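Long-range contact in surface protein SPB1 (Streptococcus agalactiae, PDB 4UZG), which forms the backbone of the group B streptococcus type 2b pilus, its subunits probably being joined end to end by sortase: residues T165-D177 / G224-L238. Numbering follows the deposited sequence. Where two conformers were deposited one is given.
Sequences TVRDGQITIKKID and GIITITGLKEGTYYL. With EDO (1,2-ethanediol), chain B; EDO (1,2-ethanediol), chain C.
The Y236 ring meets I171 CD1 obliquely, with 4.2 Å between that methyl and Y236 CD2. One ring face carries O2 of an ethanediol, probably a crystallisation additive, set toward the rim, while K232 O lies in plane at the edge and takes a hydrogen bond from Y236 OH at 2.6 Å, tying the phenol hydroxyl to the turn that joins strands 225-231 and 234-240. A second flat group is the Q170 amide. With CG anti to the backbone N (chi1 177°) and the chain extended beyond it, Q170 runs alongside T229 and donates an NE2 N-H to T229 OG1 at 2.7 Å, the hydroxyl lying 20° out of the amide plane; T227 CG2 packs against the same amide.

Q170, I171, T227 and T229 belong to an antiparallel pair, 169-177 against 225-231, in the prealbumin-like domain, where backbone bonds link I171 with I228 and I173 with I226 in both directions. The pairing begins at a G1 beta bulge: G230 and L231 both face G169, whose O accepts from both their amides while G169 N returns a bond to L231 O.

Such a two-faced pair turns one row of side chains into the core, the other outward. In the buried row, I171, I173, I226, I228 and L231, the I171 and L231 side chains cross at about a right angle, their CD1 methyls touching, and I173 meets L238 tip to tip, CD1 to CD2 at 3.7 Å, which ties the sheet to strand 234-240 of the facing sheet. On the more exposed face, a water bridges T172 OG1 and T227 OG1, and I225 CD1 lies 3.6 Å from K174 CB. Farther along, K175 NZ is covalently joined to N279 CG of strand 273-279, an intramolecular isopeptide bond of the kind known from Gram-positive pilins.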
ATOM      1  N   THR A 165       6.895  -3.880  -2.191  1.00  8.24           N
ATOM      2  CA  THR A 165       6.824  -2.673  -1.371  1.00  8.76           C
ATOM      3  C   THR A 165       5.536  -1.919  -1.679  1.00  8.25           C
ATOM      4  O   THR A 165       5.299  -1.560  -2.827  1.00 10.24           O
ATOM      5  CB  THR A 165       8.035  -1.761  -1.676  1.00  9.73           C
ATOM      6  OG1 THR A 165       9.265  -2.488  -1.481  1.00 10.35           O
ATOM      7  CG2 THR A 165       8.011  -0.493  -0.800  1.00  9.76           C
ATOM      8  N   VAL A 166       4.699  -1.704  -0.673  1.00  7.38           N
ATOM      9  CA  VAL A 166       3.509  -0.880  -0.878  0.61  7.79           C
ATOM     10  C   VAL A 166       3.935   0.587  -0.889  1.00  7.65           C
ATOM     11  O   VAL A 166       4.893   0.981  -0.221  1.00 10.32           O
ATOM     12  CB  VAL A 166       2.410  -1.110   0.170  0.61  8.03           C
ATOM     13  CG1 VAL A 166       1.869  -2.538   0.083  0.61  7.94           C
ATOM     14  CG2 VAL A 166       2.906  -0.729   1.559  0.61  8.34           C
ATOM     15  N   ARG A 167       3.250   1.389  -1.695  1.00  6.77           N
ATOM     16  CA  ARG A 167       3.661   2.774  -1.920  1.00  7.09           C
ATOM     17  C   ARG A 167       2.524   3.755  -1.715  1.00  6.55           C
ATOM     18  O   ARG A 167       1.370   3.458  -2.052  1.00  6.71           O
ATOM     19  CB  ARG A 167       4.173   2.941  -3.352  1.00 10.05           C
ATOM     20  CG  ARG A 167       5.256   2.030  -3.811  1.00 13.32           C
ATOM     21  CD  ARG A 167       6.563   2.551  -3.500  1.00 14.46           C
ATOM     22  NE  ARG A 167       7.675   1.683  -3.851  1.00 12.45           N
ATOM     23  CZ  ARG A 167       8.880   1.897  -3.384  1.00 11.09           C
ATOM     24  NH1 ARG A 167       9.095   2.924  -2.592  1.00 10.84           N
ATOM     25  NH2 ARG A 167       9.859   1.077  -3.668  1.00 11.27           N
ATOM     26  N   ASP A 168       2.869   4.938  -1.221  1.00  6.46           N
ATOM     27  CA  ASP A 168       1.951   6.061  -1.171  1.00  6.35           C
ATOM     28  C   ASP A 168       2.716   7.362  -1.397  1.00  6.20           C
ATOM     29  O   ASP A 168       3.940   7.350  -1.526  1.00  7.30           O
ATOM     30  CB  ASP A 168       1.082   6.055   0.106  1.00  6.50           C
ATOM     31  CG  ASP A 168       1.820   6.326   1.390  1.00  6.65           C
ATOM     32  OD1 ASP A 168       2.947   6.817   1.414  1.00  8.92           O
ATOM     33  OD2 ASP A 168       1.164   6.051   2.450  1.00  7.37           O
ATOM     34  N   GLY A 169       1.977   8.461  -1.497  1.00  6.14           N
ATOM     35  CA  GLY A 169       2.537   9.754  -1.820  1.00  6.02           C
ATOM     36  C   GLY A 169       2.305  10.805  -0.749  1.00  5.78           C
ATOM     37  O   GLY A 169       1.548  10.609   0.205  1.00  6.04           O
ATOM     38  N   GLN A 170       2.991  11.919  -0.934  1.00  6.01           N
ATOM     39  CA  GLN A 170       2.943  13.031   0.001  1.00  6.49           C
ATOM     40  C   GLN A 170       2.910  14.358  -0.746  1.00  6.09           C
ATOM     41  O   GLN A 170       3.648  14.526  -1.729  1.00  7.19           O
ATOM     42  CB  GLN A 170       4.169  12.991   0.891  1.00  7.12           C
ATOM     43  CG  GLN A 170       4.307  14.143   1.880  1.00  7.27           C
ATOM     44  CD  GLN A 170       5.541  13.971   2.685  1.00  8.14           C
ATOM     45  OE1 GLN A 170       6.633  14.414   2.276  1.00 11.17           O
ATOM     46  NE2 GLN A 170       5.416  13.299   3.798  1.00  7.00           N
ATOM     47  N   ILE A 171       2.065  15.268  -0.266  1.00  5.92           N
ATOM     48  CA  ILE A 171       1.996  16.624  -0.789  1.00  6.65           C
ATOM     49  C   ILE A 171       2.461  17.572   0.317  1.00  6.55           C
ATOM     50  O   ILE A 171       1.874  17.611   1.404  1.00  7.56           O
ATOM     51  CB  ILE A 171       0.566  16.993  -1.215  1.00  6.97           C
ATOM     52  CG1 ILE A 171       0.041  16.030  -2.292  1.00  7.40           C
ATOM     53  CG2 ILE A 171       0.510  18.441  -1.701  1.00  7.79           C
ATOM     54  CD1 ILE A 171      -1.431  16.227  -2.651  1.00  8.57           C
ATOM     55  N   THR A 172       3.506  18.339   0.035  1.00  6.78           N
ATOM     56  CA  THR A 172       4.002  19.380   0.925  1.00  7.43           C
ATOM     57  C   THR A 172       3.645  20.725   0.294  1.00  7.37           C
ATOM     58  O   THR A 172       4.173  21.079  -0.764  1.00  8.92           O
ATOM     59  CB  THR A 172       5.508  19.262   1.135  1.00  8.81           C
ATOM     60  OG1 THR A 172       5.801  17.972   1.689  1.00  9.19           O
ATOM     61  CG2 THR A 172       6.031  20.344   2.077  1.00 10.80           C
ATOM     62  N   ILE A 173       2.706  21.438   0.912  1.00  7.24           N
ATOM     63  CA  ILE A 173       2.220  22.716   0.418  1.00  8.02           C
ATOM     64  C   ILE A 173       3.018  23.834   1.055  1.00  8.06           C
ATOM     65  O   ILE A 173       3.144  23.873   2.273  1.00  8.65           O
ATOM     66  CB  ILE A 173       0.734  22.908   0.784  1.00  8.81           C
ATOM     67  CG1 ILE A 173      -0.143  21.759   0.292  1.00 10.37           C
ATOM     68  CG2 ILE A 173       0.218  24.239   0.237  1.00 10.91           C
ATOM     69  CD1 ILE A 173      -1.524  21.688   0.995  1.00 14.94           C
ATOM     70  N   LYS A 174       3.540  24.745   0.240  1.00  8.52           N
ATOM     71  CA  LYS A 174       4.176  25.954   0.745  1.00 10.10           C
ATOM     72  C   LYS A 174       3.365  27.152   0.322  1.00  9.70           C
ATOM     73  O   LYS A 174       3.120  27.372  -0.851  1.00 10.57           O
ATOM     74  CB  LYS A 174       5.601  26.134   0.248  1.00 12.79           C
ATOM     75  CG  LYS A 174       6.261  27.390   0.869  1.00 16.50           C
ATOM     76  CD  LYS A 174       7.757  27.505   0.595  1.00 20.72           C
ATOM     77  CE  LYS A 174       8.049  27.706  -0.882  1.00 24.25           C
ATOM     78  NZ  LYS A 174       9.509  27.630  -1.206  1.00 26.21           N
ATOM     79  N   LYS A 175       2.968  27.941   1.300  1.00  8.94           N
ATOM     80  CA  LYS A 175       2.164  29.128   1.069  1.00  9.07           C
ATOM     81  C   LYS A 175       3.060  30.357   1.130  1.00  7.84           C
ATOM     82  O   LYS A 175       3.779  30.534   2.124  1.00  8.38           O
ATOM     83  CB  LYS A 175       1.112  29.222   2.171  1.00  8.74           C
ATOM     84  CG  LYS A 175       0.123  30.311   1.989  1.00 11.42           C
ATOM     85  CD  LYS A 175      -0.615  29.975   0.705  1.00 11.26           C
ATOM     86  CE  LYS A 175      -1.656  30.937   0.340  1.00 11.85           C
ATOM     87  NZ  LYS A 175      -1.117  32.284   0.050  1.00 11.71           N
ATOM     88  N   ILE A 176       3.012  31.184   0.093  1.00  7.42           N
ATOM     89  CA  ILE A 176       3.823  32.383   0.032  1.00  7.59           C
ATOM     90  C   ILE A 176       3.012  33.600  -0.400  1.00  8.15           C
ATOM     91  O   ILE A 176       1.913  33.496  -0.929  1.00  8.65           O
ATOM     92  CB  ILE A 176       5.036  32.212  -0.922  1.00  9.05           C
ATOM     93  CG1 ILE A 176       4.598  32.129  -2.399  1.00 10.26           C
ATOM     94  CG2 ILE A 176       5.916  31.041  -0.494  1.00 10.52           C
ATOM     95  CD1 ILE A 176       5.745  32.203  -3.368  1.00 12.52           C
ATOM     96  N   ASP A 177       3.599  34.762  -0.154  1.00  7.97           N
ATOM     97  CA  ASP A 177       3.161  36.020  -0.764  1.00  8.50           C
ATOM     98  C   ASP A 177       3.689  36.045  -2.209  1.00  9.14           C
ATOM     99  O   ASP A 177       4.885  35.883  -2.432  1.00  9.81           O
ATOM    100  CB  ASP A 177       3.759  37.166   0.072  1.00  9.97           C
ATOM    101  CG  ASP A 177       3.401  38.542  -0.423  1.00 11.84           C
ATOM    102  OD1 ASP A 177       3.588  38.850  -1.615  1.00 14.42           O
ATOM    103  OD2 ASP A 177       3.017  39.344   0.446  1.00 14.58           O
ATOM    104  N   GLY A 224       5.212  28.294   6.790  1.00  8.45           N
ATOM    105  CA  GLY A 224       4.376  28.345   5.592  1.00  8.34           C
ATOM    106  C   GLY A 224       3.925  26.995   5.047  1.00  7.55           C
ATOM    107  O   GLY A 224       3.349  26.945   3.971  1.00  8.72           O
ATOM    108  N   ILE A 225       4.176  25.914   5.767  1.00  7.24           N
ATOM    109  CA  ILE A 225       4.023  24.574   5.217  1.00  6.94           C
ATOM    110  C   ILE A 225       2.819  23.840   5.798  1.00  6.62           C
ATOM    111  O   ILE A 225       2.521  23.933   7.003  1.00  6.83           O
ATOM    112  CB  ILE A 225       5.297  23.740   5.478  1.00  8.81           C
ATOM    113  CG1 ILE A 225       6.525  24.381   4.831  1.00 12.68           C
ATOM    114  CG2 ILE A 225       5.114  22.287   5.038  1.00  9.42           C
ATOM    115  CD1 ILE A 225       6.449  24.463   3.375  1.00 16.29           C
ATOM    116  N   ILE A 226       2.177  23.047   4.934  1.00  6.92           N
ATOM    117  CA  ILE A 226       1.287  21.948   5.307  1.00  6.83           C
ATOM    118  C   ILE A 226       1.860  20.685   4.680  1.00  6.51           C
ATOM    119  O   ILE A 226       2.181  20.687   3.486  1.00  7.66           O
ATOM    120  CB  ILE A 226      -0.130  22.154   4.727  1.00  7.11           C
ATOM    121  CG1 ILE A 226      -0.836  23.329   5.407  1.00  6.80           C
ATOM    122  CG2 ILE A 226      -0.988  20.878   4.866  1.00  8.03           C
ATOM    123  CD1 ILE A 226      -1.992  23.880   4.602  1.00  7.82           C
ATOM    124  N   THR A 227       1.921  19.594   5.450  1.00  6.15           N
ATOM    125  CA  THR A 227       2.292  18.295   4.895  1.00  6.22           C
ATOM    126  C   THR A 227       1.120  17.345   5.009  1.00  6.71           C
ATOM    127  O   THR A 227       0.585  17.135   6.100  1.00  8.00           O
ATOM    128  CB  THR A 227       3.533  17.721   5.611  1.00  8.17           C
ATOM    129  OG1 THR A 227       4.596  18.671   5.555  1.00  9.08           O
ATOM    130  CG2 THR A 227       3.993  16.444   4.953  1.00  9.57           C
ATOM    131  N   ILE A 228       0.735  16.735   3.889  1.00  5.81           N
ATOM    132  CA  ILE A 228      -0.297  15.698   3.858  1.00  5.89           C
ATOM    133  C   ILE A 228       0.367  14.436   3.350  1.00  5.72           C
ATOM    134  O   ILE A 228       0.817  14.380   2.207  1.00  6.49           O
ATOM    135  CB  ILE A 228      -1.510  16.090   2.980  1.00  6.55           C
ATOM    136  CG1 ILE A 228      -2.081  17.457   3.401  1.00  7.83           C
ATOM    137  CG2 ILE A 228      -2.551  14.989   3.065  1.00  7.56           C
ATOM    138  CD1 ILE A 228      -3.199  17.967   2.512  1.00  8.37           C
ATOM    139  N   THR A 229       0.461  13.426   4.215  1.00  5.98           N
ATOM    140  CA  THR A 229       1.199  12.201   3.909  1.00  5.46           C
ATOM    141  C   THR A 229       0.249  11.030   3.849  1.00  5.44           C
ATOM    142  O   THR A 229      -0.513  10.798   4.782  1.00  6.65           O
ATOM    143  CB  THR A 229       2.253  11.946   4.997  1.00  6.84           C
ATOM    144  OG1 THR A 229       3.065  13.110   5.138  1.00  7.89           O
ATOM    145  CG2 THR A 229       3.104  10.724   4.671  1.00  7.66           C
ATOM    146  N   GLY A 230       0.330  10.258   2.771  1.00  5.65           N
ATOM    147  CA  GLY A 230      -0.414   9.017   2.687  1.00  5.86           C
ATOM    148  C   GLY A 230      -1.505   8.955   1.629  1.00  5.76           C
ATOM    149  O   GLY A 230      -2.559   8.370   1.878  1.00  6.32           O
ATOM    150  N   LEU A 231      -1.247   9.518   0.455  1.00  5.59           N
ATOM    151  CA  LEU A 231      -2.240   9.632  -0.608  1.00  5.37           C
ATOM    152  C   LEU A 231      -1.832   8.794  -1.830  1.00  6.10           C
ATOM    153  O   LEU A 231      -0.684   8.757  -2.252  1.00  6.50           O
ATOM    154  CB  LEU A 231      -2.352  11.088  -1.076  1.00  6.08           C
ATOM    155  CG  LEU A 231      -2.903  12.060  -0.039  1.00  6.96           C
ATOM    156  CD1 LEU A 231      -2.669  13.479  -0.496  1.00  8.81           C
ATOM    157  CD2 LEU A 231      -4.367  11.804   0.198  1.00  9.90           C
ATOM    158  N   LYS A 232      -2.842   8.211  -2.451  1.00  5.91           N
ATOM    159  CA  LYS A 232      -2.733   7.520  -3.710  1.00  6.70           C
ATOM    160  C   LYS A 232      -2.340   8.499  -4.818  1.00  6.47           C
ATOM    161  O   LYS A 232      -2.687   9.687  -4.773  1.00  6.85           O
ATOM    162  CB  LYS A 232      -4.119   6.885  -4.009  1.00  7.52           C
ATOM    163  CG  LYS A 232      -4.137   5.899  -5.162  1.00  7.41           C
ATOM    164  CD  LYS A 232      -5.522   5.265  -5.290  1.00  8.39           C
ATOM    165  CE  LYS A 232      -5.624   4.217  -6.382  1.00  8.93           C
ATOM    166  NZ  LYS A 232      -4.899   2.958  -6.006  1.00  9.22           N
ATOM    167  N   GLU A 233      -1.674   8.021  -5.853  1.00  6.60           N
ATOM    168  CA  GLU A 233      -1.429   8.837  -7.028  1.00  6.77           C
ATOM    169  C   GLU A 233      -2.747   9.377  -7.574  1.00  6.77           C
ATOM    170  O   GLU A 233      -3.799   8.745  -7.444  1.00  8.14           O
ATOM    171  CB  GLU A 233      -0.725   8.022  -8.104  1.00  9.21           C
ATOM    172  CG  GLU A 233      -1.617   6.987  -8.716  1.00 11.99           C
ATOM    173  CD  GLU A 233      -0.829   5.910  -9.427  1.00 14.58           C
ATOM    174  OE1 GLU A 233      -0.478   4.909  -8.769  1.00 16.35           O
ATOM    175  OE2 GLU A 233      -0.566   6.076 -10.635  1.00 16.16           O
ATOM    176  N   GLY A 234      -2.669  10.526  -8.231  1.00  6.44           N
ATOM    177  CA  GLY A 234      -3.837  11.131  -8.844  1.00  7.49           C
ATOM    178  C   GLY A 234      -3.701  12.633  -8.910  1.00  6.02           C
ATOM    179  O   GLY A 234      -2.645  13.200  -8.681  1.00  7.13           O
ATOM    180  N   THR A 235      -4.820  13.245  -9.252  1.00  6.05           N
ATOM    181  CA  THR A 235      -4.897  14.698  -9.401  1.00  6.13           C
ATOM    182  C   THR A 235      -5.734  15.263  -8.256  1.00  5.99           C
ATOM    183  O   THR A 235      -6.868  14.838  -8.053  1.00  6.88           O
ATOM    184  CB  THR A 235      -5.539  15.088 -10.741  1.00  7.85           C
ATOM    185  OG1 THR A 235      -4.801  14.493 -11.801  1.00  8.85           O
ATOM    186  CG2 THR A 235      -5.541  16.602 -10.917  1.00  9.97           C
ATOM    187  N   TYR A 236      -5.176  16.200  -7.508  1.00  5.68           N
ATOM    188  CA  TYR A 236      -5.822  16.790  -6.357  1.00  5.45           C
ATOM    189  C   TYR A 236      -5.882  18.294  -6.535  1.00  5.60           C
ATOM    190  O   TYR A 236      -5.208  18.859  -7.400  1.00  6.45           O
ATOM    191  CB  TYR A 236      -5.045  16.412  -5.081  1.00  5.69           C
ATOM    192  CG  TYR A 236      -5.009  14.921  -4.844  1.00  5.75           C
ATOM    193  CD1 TYR A 236      -6.049  14.292  -4.186  1.00  6.29           C
ATOM    194  CD2 TYR A 236      -3.973  14.126  -5.324  1.00  5.77           C
ATOM    195  CE1 TYR A 236      -6.055  12.905  -3.986  1.00  6.37           C
ATOM    196  CE2 TYR A 236      -3.968  12.760  -5.141  1.00  6.29           C
ATOM    197  CZ  TYR A 236      -5.004  12.139  -4.452  1.00  6.44           C
ATOM    198  OH  TYR A 236      -5.039  10.773  -4.240  1.00  7.07           O
ATOM    199  N   TYR A 237      -6.675  18.943  -5.692  1.00  5.55           N
ATOM    200  CA  TYR A 237      -6.882  20.381  -5.794  1.00  5.78           C
ATOM    201  C   TYR A 237      -6.813  21.008  -4.417  1.00  5.67           C
ATOM    202  O   TYR A 237      -7.513  20.595  -3.490  1.00  6.68           O
ATOM    203  CB  TYR A 237      -8.246  20.678  -6.446  1.00  6.67           C
ATOM    204  CG  TYR A 237      -8.301  20.179  -7.874  1.00  6.74           C
ATOM    205  CD1 TYR A 237      -8.702  18.881  -8.166  1.00  6.96           C
ATOM    206  CD2 TYR A 237      -7.887  20.988  -8.923  1.00  7.69           C
ATOM    207  CE1 TYR A 237      -8.706  18.401  -9.468  1.00  8.13           C
ATOM    208  CE2 TYR A 237      -7.882  20.509 -10.242  1.00  8.86           C
ATOM    209  CZ  TYR A 237      -8.302  19.215 -10.499  1.00  8.70           C
ATOM    210  OH  TYR A 237      -8.285  18.763 -11.802  1.00 10.51           O
ATOM    211  N   LEU A 238      -5.963  22.022  -4.298  1.00  5.92           N
ATOM    212  CA  LEU A 238      -5.780  22.746  -3.047  1.00  6.24           C
ATOM    213  C   LEU A 238      -6.796  23.869  -2.988  1.00  6.42           C
ATOM    214  O   LEU A 238      -6.770  24.759  -3.837  1.00  8.36           O
ATOM    215  CB  LEU A 238      -4.380  23.336  -2.981  1.00  6.86           C
ATOM    216  CG  LEU A 238      -3.218  22.352  -3.222  1.00  9.75           C
ATOM    217  CD1 LEU A 238      -1.879  23.069  -3.209  1.00 10.46           C
ATOM    218  CD2 LEU A 238      -3.214  21.220  -2.263  1.00 12.62           C
TER
HETATM  219  C1  EDO B1471      -7.815  10.871  -8.553  1.00  7.94           C
HETATM  220  O1  EDO B1471      -7.103  11.632  -9.502  1.00  7.43           O
HETATM  221  C2  EDO B1471      -7.537  11.414  -7.163  1.00  8.31           C
HETATM  222  O2  EDO B1471      -8.080  12.707  -7.001  1.00  7.71           O
HETATM  223  C1  EDO C1472       0.168  14.456   7.758  1.00 15.33           C
HETATM  224  O1  EDO C1472      -0.646  13.720   6.853  1.00 12.02           O
HETATM  225  C2  EDO C1472       0.327  13.695   9.063  1.00 17.37           C
HETATM  226  O2  EDO C1472       1.076  12.502   8.812  1.00 16.96           O
HETATM  227  O   HOH W   1       6.901  17.954   4.255  1.00 13.65           O